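Local structure of second substrate binding domain of putative amino acid ABC transporter (Streptococcus pneumoniae, 4OEN) at residues Ser12-Val17 against Leu163-Ser168; Asn203-Leu208 against Gly212-Ile217; Met30-Ala35 against Gly65-Met70. The protein probably binds an amino acid outside the cell and hands it to the membrane part of an ABC importer, as other family 3 solute-binding proteins do. All blocks are in the same frame, centred on the assembly; numbering follows the deposited sequence.

Contact 1: residues Ser12-Val17 against Leu163-Ser168; sequences SFAPFV and LKYSIS
Pro15 meets the ring of Tyr165 obliquely, with its CB 3.8 Å from Tyr165 CG. The same carbon lies 4.2 Å from the centroid of the Tyr165 ring and 30° off the ring normal, an off-centre CH-pi contact on the half of the ring nearest the helix. Farther out along the ring, Ala14 CB comes within 4.0 Å of Tyr165 CE2, again at a slant. The side chains of Pro15 and Tyr165 run alongside one another, pointing opposite ways, and Pro15 CG reaches back to the CB of Tyr165 at 4.1 Å. Tyr165 holds CG anti to its own nitrogen (chi1 175°), which carries the phenol off the helix and along the loop. The peptide before Pro15 is cis; the same loop forms a classic beta bulge, with Phe16 and Val17 opposite Phe13. No hydrogen bond crosses the contact, which probably joins the two lobes of the binding protein: the loop follows strand 5-8 of one, and helix 160-168 belongs to the other. Around it, the Tyr165 ring also meets Phe18 with their planes at about 55°, Pro15 packs on Pro161 and Leu222, and its backbone bonds to Ile28; the loop thus touches helices 160-168, 213-222 and 28-40.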
loop_
_atom_site.group_PDB
_atom_site.type_symbol
_atom_site.label_atom_id
_atom_site.label_comp_id
_atom_site.label_asym_id
_atom_site.label_seq_id
_atom_site.Cartn_x
_atom_site.Cartn_y
_atom_site.Cartn_z
ATOM N N SER A 12 9.214 -2.526 -7.766
ATOM C CA SER A 12 8.013 -3.256 -8.150
ATOM C C SER A 12 7.083 -3.466 -6.959
ATOM O O SER A 12 7.063 -4.529 -6.341
ATOM C CB SER A 12 8.382 -4.601 -8.774
ATOM O OG SER A 12 7.220 -5.301 -9.183
ATOM N N PHE A 13 6.319 -2.429 -6.627
ATOM C CA PHE A 13 5.419 -2.488 -5.495
ATOM C C PHE A 13 4.174 -1.656 -5.834
ATOM O O PHE A 13 3.903 -0.653 -5.194
ATOM C CB PHE A 13 6.113 -1.970 -4.229
ATOM C CG PHE A 13 5.474 -2.425 -2.951
ATOM C CD1 PHE A 13 5.348 -3.776 -2.671
ATOM C CD2 PHE A 13 5.028 -1.505 -2.017
ATOM C CE1 PHE A 13 4.763 -4.202 -1.489
ATOM C CE2 PHE A 13 4.437 -1.913 -0.842
ATOM C CZ PHE A 13 4.308 -3.270 -0.570
ATOM N N ALA A 14 3.443 -2.086 -6.859
ATOM C CA ALA A 14 2.267 -1.355 -7.326
ATOM C C ALA A 14 1.199 -1.411 -6.243
ATOM O O ALA A 14 1.026 -2.450 -5.610
ATOM C CB ALA A 14 1.737 -1.955 -8.642
ATOM N N PRO A 15 0.449 -0.309 -6.043
ATOM C CA PRO A 15 0.436 0.962 -6.776
ATOM C C PRO A 15 1.371 2.038 -6.240
ATOM O O PRO A 15 1.324 3.154 -6.752
ATOM C CB PRO A 15 -1.010 1.424 -6.607
ATOM C CG PRO A 15 -1.338 0.964 -5.196
ATOM C CD PRO A 15 -0.646 -0.381 -5.062
ATOM N N PHE A 16 2.200 1.729 -5.245
ATOM C CA PHE A 16 3.095 2.740 -4.684
ATOM C C PHE A 16 4.258 3.094 -5.605
ATOM O O PHE A 16 4.596 4.273 -5.773
ATOM C CB PHE A 16 3.600 2.275 -3.312
ATOM C CG PHE A 16 2.498 2.090 -2.322
ATOM C CD1 PHE A 16 1.964 3.187 -1.659
ATOM C CD2 PHE A 16 1.944 0.838 -2.101
ATOM C CE1 PHE A 16 0.918 3.041 -0.772
ATOM C CE2 PHE A 16 0.896 0.676 -1.205
ATOM C CZ PHE A 16 0.380 1.789 -0.535
ATOM N N VAL A 17 4.861 2.087 -6.222
ATOM C CA VAL A 17 5.961 2.344 -7.139
ATOM C C VAL A 17 6.068 1.159 -8.069
ATOM O O VAL A 17 6.081 -0.002 -7.625
ATOM C CB VAL A 17 7.291 2.625 -6.382
ATOM C CG1 VAL A 17 7.635 1.499 -5.382
ATOM C CG2 VAL A 17 8.450 2.855 -7.368
ATOM N N LEU A 163 -6.091 -4.304 -4.174
ATOM C CA LEU A 163 -7.417 -4.548 -4.713
ATOM C C LEU A 163 -7.974 -3.306 -5.403
ATOM O O LEU A 163 -8.498 -3.409 -6.511
ATOM C CB LEU A 163 -8.369 -5.005 -3.617
ATOM C CG LEU A 163 -8.783 -6.474 -3.663
ATOM C CD1 LEU A 163 -9.613 -6.820 -2.430
ATOM C CD2 LEU A 163 -9.551 -6.752 -4.954
ATOM N N LYS A 164 -7.865 -2.133 -4.776
ATOM C CA LYS A 164 -8.398 -0.910 -5.376
ATOM C C LYS A 164 -7.655 -0.542 -6.663
ATOM O O LYS A 164 -8.246 -0.025 -7.604
ATOM C CB LYS A 164 -8.322 0.262 -4.389
ATOM C CG LYS A 164 -9.306 0.188 -3.225
ATOM C CD LYS A 164 -10.655 0.787 -3.576
ATOM C CE LYS A 164 -11.539 0.912 -2.342
ATOM N NZ LYS A 164 -11.025 1.908 -1.357
ATOM N N TYR A 165 -6.347 -0.796 -6.699
ATOM C CA TYR A 165 -5.585 -0.506 -7.911
ATOM C C TYR A 165 -6.079 -1.387 -9.046
ATOM O O TYR A 165 -6.284 -0.926 -10.163
ATOM C CB TYR A 165 -4.076 -0.717 -7.685
ATOM C CG TYR A 165 -3.242 -0.538 -8.929
ATOM C CD1 TYR A 165 -3.228 0.663 -9.599
ATOM C CD2 TYR A 165 -2.453 -1.580 -9.423
ATOM C CE1 TYR A 165 -2.473 0.849 -10.740
ATOM C CE2 TYR A 165 -1.687 -1.412 -10.567
ATOM C CZ TYR A 165 -1.701 -0.190 -11.223
ATOM O OH TYR A 165 -0.959 0.016 -12.366
ATOM N N SER A 166 -6.291 -2.661 -8.738
ATOM C CA SER A 166 -6.764 -3.604 -9.745
ATOM C C SER A 166 -8.149 -3.217 -10.252
ATOM O O SER A 166 -8.413 -3.281 -11.456
ATOM C CB SER A 166 -6.772 -5.033 -9.185
ATOM O OG SER A 166 -7.701 -5.180 -8.127
ATOM N N ILE A 167 -9.021 -2.791 -9.344
ATOM C CA ILE A 167 -10.357 -2.357 -9.729
ATOM C C ILE A 167 -10.286 -1.068 -10.557
ATOM O O ILE A 167 -10.988 -0.920 -11.565
ATOM C CB ILE A 167 -11.260 -2.163 -8.484
ATOM C CG1 ILE A 167 -11.556 -3.517 -7.833
ATOM C CG2 ILE A 167 -12.557 -1.444 -8.867
ATOM C CD1 ILE A 167 -12.273 -3.448 -6.505
ATOM N N SER A 168 -9.422 -0.140 -10.140
ATOM C CA SER A 168 -9.195 1.101 -10.878
ATOM C C SER A 168 -8.710 0.822 -12.305
ATOM O O SER A 168 -9.028 1.555 -13.256
ATOM C CB SER A 168 -8.189 1.988 -10.126
ATOM O OG SER A 168 -7.962 3.206 -10.811
#

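Contact 2: residues Asn203-Leu208 against Gly212-Ile217; sequences NGLANL and GEFQKI. With SO4 (sulfate ion), chain C.
Leu208 and Phe214 join the two helices by backbone and side chain together. Phe214 N donates to Leu208 O over 2.9 Å in a nearly straight bond (166° at the hydrogen). Beside this bond the CB atoms of Leu208 and Phe214 touch at 4.0 Å, while Leu208 CD2 rests 3.9 Å from Glu213 CB, the two side chains crossing at about a right angle. One helical turn earlier, Leu205 puts CD1 over one face of the Phe214 ring, 4.1 Å from the centroid and shifted toward the rim near CE1, a CH-pi contact. Phe214 has CG anti to its nitrogen (chi1 -177°), an orientation that sends the ring back along helix 195-210 to meet this methyl.

A water links the same carbonyl to the next backbone N-H, donating to Leu208 O and accepting from Gln215 N. Gly212 occupies the N-cap position with a positive phi, where the chain turns before helix 213-222, and Asn211 OD1 accepts from Glu213 N. Farther out, Tyr86 touches both Leu205 and Phe214, and helix 28-40 lies against Leu208 through Ala35 and Ile36 and against Phe214 through Leu32. Farther along the same interface with helix 28-40, Asn207 ND2 hydrogen-bonds to Asp39 OD2 and to O3 of a sulfate, 3.0 Å from ND2; this ion, probably from the crystallisation liquor, is also held by Gln40.

The helix segments run nearly perpendicular, at 86°, across a sharp turn. Near the C-terminal end of its helix, the carbonyl of the buried Leu208 has both the Phe214 N-H and the water as donors, so its polarity is met right beside the apolar cluster of Leu205, Leu208 and Phe214.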
loop_
_atom_site.group_PDB
_atom_site.type_symbol
_atom_site.label_atom_id
_atom_site.label_comp_id
_atom_site.label_asym_id
_atom_site.label_seq_id
_atom_site.Cartn_x
_atom_site.Cartn_y
_atom_site.Cartn_z
ATOM N N ASN A 203 5.302 19.073 5.925
ATOM C CA ASN A 203 4.699 20.336 5.501
ATOM C C ASN A 203 4.171 20.248 4.075
ATOM O O ASN A 203 3.095 20.768 3.768
ATOM C CB ASN A 203 5.706 21.478 5.616
ATOM C CG ASN A 203 5.984 21.850 7.050
ATOM O OD1 ASN A 203 5.205 21.522 7.945
ATOM N ND2 ASN A 203 7.085 22.543 7.281
ATOM N N GLY A 204 4.944 19.605 3.202
ATOM C CA GLY A 204 4.540 19.413 1.820
ATOM C C GLY A 204 3.280 18.568 1.746
ATOM O O GLY A 204 2.355 18.881 1.001
ATOM N N LEU A 205 3.237 17.505 2.543
ATOM C CA LEU A 205 2.070 16.638 2.575
ATOM C C LEU A 205 0.825 17.413 3.004
ATOM O O LEU A 205 -0.243 17.297 2.382
ATOM C CB LEU A 205 2.305 15.450 3.519
ATOM C CG LEU A 205 1.138 14.464 3.666
ATOM C CD1 LEU A 205 0.828 13.779 2.349
ATOM C CD2 LEU A 205 1.448 13.429 4.732
ATOM N N ALA A 206 0.958 18.214 4.058
ATOM C CA ALA A 206 -0.170 19.013 4.538
ATOM C C ALA A 206 -0.643 19.987 3.464
ATOM O O ALA A 206 -1.846 20.166 3.260
ATOM C CB ALA A 206 0.207 19.763 5.810
ATOM N N ASN A 207 0.297 20.624 2.777
ATOM C CA ASN A 207 -0.082 21.545 1.703
ATOM C C ASN A 207 -0.825 20.833 0.577
ATOM O O ASN A 207 -1.834 21.321 0.083
ATOM C CB ASN A 207 1.148 22.254 1.138
ATOM C CG ASN A 207 1.740 23.247 2.113
ATOM O OD1 ASN A 207 1.061 23.702 3.031
ATOM N ND2 ASN A 207 3.010 23.602 1.912
ATOM N N LEU A 208 -0.328 19.669 0.173
ATOM C CA LEU A 208 -0.971 18.921 -0.906
ATOM C C LEU A 208 -2.341 18.387 -0.488
ATOM O O LEU A 208 -3.242 18.260 -1.309
ATOM C CB LEU A 208 -0.073 17.766 -1.366
ATOM C CG LEU A 208 1.250 18.217 -1.996
ATOM C CD1 LEU A 208 2.124 17.007 -2.339
ATOM C CD2 LEU A 208 1.041 19.094 -3.222
ATOM N N GLY A 212 -5.982 19.896 -2.433
ATOM C CA GLY A 212 -6.632 18.887 -3.245
ATOM C C GLY A 212 -5.707 18.073 -4.129
ATOM O O GLY A 212 -6.126 17.068 -4.706
ATOM N N GLU A 213 -4.461 18.504 -4.248
ATOM C CA GLU A 213 -3.519 17.809 -5.116
ATOM C C GLU A 213 -3.206 16.397 -4.645
ATOM O O GLU A 213 -3.018 15.508 -5.473
ATOM C CB GLU A 213 -2.226 18.614 -5.240
ATOM C CG GLU A 213 -2.433 19.956 -5.940
ATOM C CD GLU A 213 -3.151 19.829 -7.282
ATOM O OE1 GLU A 213 -2.841 18.894 -8.056
ATOM O OE2 GLU A 213 -4.031 20.673 -7.564
ATOM N N PHE A 214 -3.174 16.184 -3.330
ATOM C CA PHE A 214 -2.901 14.850 -2.792
ATOM C C PHE A 214 -3.979 13.861 -3.214
ATOM O O PHE A 214 -3.682 12.753 -3.690
ATOM C CB PHE A 214 -2.805 14.889 -1.264
ATOM C CG PHE A 214 -2.455 13.558 -0.651
ATOM C CD1 PHE A 214 -1.249 12.957 -0.941
ATOM C CD2 PHE A 214 -3.322 12.920 0.217
ATOM C CE1 PHE A 214 -0.910 11.736 -0.387
ATOM C CE2 PHE A 214 -2.984 11.699 0.778
ATOM C CZ PHE A 214 -1.773 11.111 0.467
ATOM N N GLN A 215 -5.233 14.277 -3.060
ATOM C CA GLN A 215 -6.354 13.412 -3.393
ATOM C C GLN A 215 -6.354 13.053 -4.876
ATOM O O GLN A 215 -6.729 11.948 -5.246
ATOM C CB GLN A 215 -7.678 14.074 -3.001
ATOM C CG GLN A 215 -8.878 13.133 -3.076
ATOM C CD GLN A 215 -8.753 11.940 -2.140
ATOM O OE1 GLN A 215 -8.224 12.052 -1.032
ATOM N NE2 GLN A 215 -9.241 10.788 -2.586
ATOM N N LYS A 216 -5.925 13.977 -5.730
ATOM C CA LYS A 216 -5.854 13.690 -7.156
ATOM C C LYS A 216 -4.837 12.573 -7.462
ATOM O O LYS A 216 -5.066 11.736 -8.338
ATOM C CB LYS A 216 -5.496 14.952 -7.943
ATOM C CG LYS A 216 -6.639 15.956 -8.041
ATOM C CD LYS A 216 -6.234 17.125 -8.916
ATOM C CE LYS A 216 -7.286 18.218 -8.910
ATOM N NZ LYS A 216 -6.798 19.401 -9.661
ATOM N N ILE A 217 -3.718 12.569 -6.748
ATOM C CA ILE A 217 -2.717 11.512 -6.929
ATOM C C ILE A 217 -3.307 10.182 -6.494
ATOM O O ILE A 217 -3.201 9.185 -7.210
ATOM C CB ILE A 217 -1.440 11.800 -6.125
ATOM C CG1 ILE A 217 -0.763 13.062 -6.655
ATOM C CG2 ILE A 217 -0.497 10.592 -6.166
ATOM C CD1 ILE A 217 0.450 13.496 -5.829
HETATM S S SO4 C . 5.235 25.866 3.821
HETATM O O1 SO4 C . 5.483 26.042 2.391
HETATM O O2 SO4 C . 4.179 26.781 4.248
HETATM O O3 SO4 C . 4.826 24.492 4.089
HETATM O O4 SO4 C . 6.458 26.155 4.564
HETATM O O HOH W 1 -5.997 16.492 -1.222
#

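Contact 3: residues Met30-Ala35 against Gly65-Met70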
loop_
_atom_site.group_PDB
_atom_site.type_symbol
_atom_site.label_atom_id
_atom_site.label_comp_id
_atom_site.label_asym_id
_atom_site.label_seq_id
_atom_site.Cartn_x
_atom_site.Cartn_y
_atom_site.Cartn_z
ATOM N N MET A 30 6.021 7.865 -6.154
ATOM C CA MET A 30 6.852 8.623 -7.086
ATOM C C MET A 30 6.235 9.982 -7.311
ATOM O O MET A 30 6.922 11.004 -7.252
ATOM C CB MET A 30 7.016 7.869 -8.402
ATOM C CG MET A 30 7.783 6.537 -8.237
ATOM S SD MET A 30 9.490 6.693 -7.616
ATOM C CE MET A 30 9.286 6.498 -5.842
ATOM N N GLU A 31 4.925 10.002 -7.541
ATOM C CA GLU A 31 4.258 11.274 -7.761
ATOM C C GLU A 31 4.266 12.137 -6.506
ATOM O O GLU A 31 4.448 13.348 -6.588
ATOM C CB GLU A 31 2.827 11.054 -8.249
ATOM C CG GLU A 31 2.783 10.460 -9.640
ATOM C CD GLU A 31 1.448 10.653 -10.341
ATOM O OE1 GLU A 31 0.823 11.730 -10.200
ATOM O OE2 GLU A 31 1.029 9.718 -11.039
ATOM N N LEU A 32 4.061 11.511 -5.347
ATOM C CA LEU A 32 3.971 12.250 -4.097
ATOM C C LEU A 32 5.309 12.897 -3.725
ATOM O O LEU A 32 5.353 14.071 -3.392
ATOM C CB LEU A 32 3.491 11.330 -2.979
ATOM C CG LEU A 32 3.443 11.945 -1.582
ATOM C CD1 LEU A 32 2.434 13.065 -1.530
ATOM C CD2 LEU A 32 3.144 10.860 -0.570
ATOM N N ILE A 33 6.412 12.151 -3.802
ATOM C CA ILE A 33 7.676 12.759 -3.394
ATOM C C ILE A 33 8.067 13.899 -4.348
ATOM O O ILE A 33 8.570 14.933 -3.913
ATOM C CB ILE A 33 8.821 11.714 -3.283
ATOM C CG1 ILE A 33 10.010 12.320 -2.530
ATOM C CG2 ILE A 33 9.212 11.130 -4.646
ATOM C CD1 ILE A 33 9.659 12.788 -1.137
ATOM N N LYS A 34 7.799 13.732 -5.638
ATOM C CA LYS A 34 8.070 14.791 -6.606
ATOM C C LYS A 34 7.241 16.044 -6.341
ATOM O O LYS A 34 7.755 17.155 -6.449
ATOM C CB LYS A 34 7.803 14.297 -8.019
ATOM C CG LYS A 34 8.798 13.252 -8.468
ATOM C CD LYS A 34 8.396 12.666 -9.790
ATOM C CE LYS A 34 9.216 11.424 -10.072
ATOM N NZ LYS A 34 8.899 10.849 -11.402
ATOM N N ALA A 35 5.961 15.866 -6.013
ATOM C CA ALA A 35 5.104 17.020 -5.714
ATOM C C ALA A 35 5.525 17.734 -4.435
ATOM O O ALA A 35 5.420 18.969 -4.333
ATOM C CB ALA A 35 3.641 16.588 -5.616
ATOM N N GLY A 65 16.620 9.458 2.070
ATOM C CA GLY A 65 15.291 9.056 2.487
ATOM C C GLY A 65 14.822 7.868 1.694
ATOM O O GLY A 65 15.406 7.545 0.659
ATOM N N ILE A 66 13.806 7.197 2.218
ATOM C CA ILE A 66 13.165 6.087 1.518
ATOM C C ILE A 66 11.654 6.279 1.456
ATOM O O ILE A 66 11.024 6.689 2.429
ATOM C CB ILE A 66 13.510 4.729 2.178
ATOM C CG1 ILE A 66 12.761 3.589 1.485
ATOM C CG2 ILE A 66 13.219 4.735 3.679
ATOM C CD1 ILE A 66 13.164 2.199 1.984
ATOM N N ILE A 67 11.091 6.036 0.276
ATOM C CA ILE A 67 9.638 6.014 0.126
ATOM C C ILE A 67 9.348 4.810 -0.754
ATOM O O ILE A 67 9.919 4.674 -1.834
ATOM C CB ILE A 67 9.076 7.350 -0.457
ATOM C CG1 ILE A 67 7.561 7.421 -0.238
ATOM C CG2 ILE A 67 9.505 7.592 -1.931
ATOM C CD1 ILE A 67 6.928 8.756 -0.720
ATOM N N ALA A 68 8.523 3.894 -0.258
ATOM C CA ALA A 68 8.309 2.621 -0.953
ATOM C C ALA A 68 7.162 1.842 -0.340
ATOM O O ALA A 68 7.322 0.669 -0.007
ATOM C CB ALA A 68 9.601 1.762 -0.930
ATOM N N GLY A 69 6.008 2.491 -0.169
ATOM C CA GLY A 69 4.883 1.858 0.500
ATOM C C GLY A 69 5.298 1.251 1.826
ATOM O O GLY A 69 4.842 0.168 2.200
ATOM N N MET A 70 6.164 1.972 2.533
ATOM C CA MET A 70 6.848 1.451 3.717
ATOM C C MET A 70 5.992 1.513 4.966
ATOM O O MET A 70 5.542 2.588 5.369
ATOM C CB MET A 70 8.137 2.234 3.940
ATOM C CG MET A 70 8.931 1.785 5.151
ATOM S SD MET A 70 10.515 2.664 5.179
ATOM C CE MET A 70 11.290 1.926 6.617
#
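The pairing of helix 28-40 with strand 65-66 and the residues that follow it belongs to the alpha/beta core of a periplasmic binding protein type II lobe, in which a helix covers one face of the sheet. A single residue, Ile67, bears the contact from segment 65-70 and receives three side chains from about one turn of helix. Its CD1 lies 4.3 Å from Leu32 CD2 and, equally, 4.3 Å from Ile33 CB. The other branch, CG2, meets the methyl CE of Met30 at 4.1 Å. Ile67 places CG1 anti to its nitrogen (chi1 -165°), which extends CD1 to Leu32 CD2 and Ile33 CB and leaves CG2 for the methionine. Met30 starts out pointing away from segment 65-70, but its chain bends at chi2 (-61°) and again at chi3, folding the terminal methyl back to Ile67.

The contact is wholly apolar and buried. Two nearby backbone groups are also held: Ile67 O by the Ser9 hydroxyl and Gly69 N by Asp29 OD2, at the start of the same helix. Ile44 and Ile46 of strand 44-47 press on Ile33, Phe201 touches Leu32 and Ile33, and Tyr86 reaches both Leu32 and Ile67. Helix 28-40 lies over strand 44-47 and the end of 65-66, which flank strand 5-8. Strand 5-8, helix 28-40 and the parallel strand 44-47 make a beta-alpha-beta crossover, as in the alpha/beta lobes of type II periplasmic binding proteins.

How the contacts relate
Helix 28-40 ties the three contacts together. Contact 3 uses its inner face and lies about 13 Å, centre to centre, from contact 2, whose Leu208 and Phe214 pack on Ala35 and Leu32. The centres of contacts 1 and 3 are about 15 Å apart, yet Phe16 and Phe13 touch Ala68 and Gly69 of segment 65-70 and Val17 touches Met30. Contacts 1 and 2 do not meet, their nearest atoms being about 8 Å apart. Along the chain, contact 3 falls between the two halves of contact 1, and contact 2 comes last. Contacts 2 and 3 probably lie in one lobe, while contact 1 probably bridges to helix 160-168 of the other, consistent with a two-lobed binding protein.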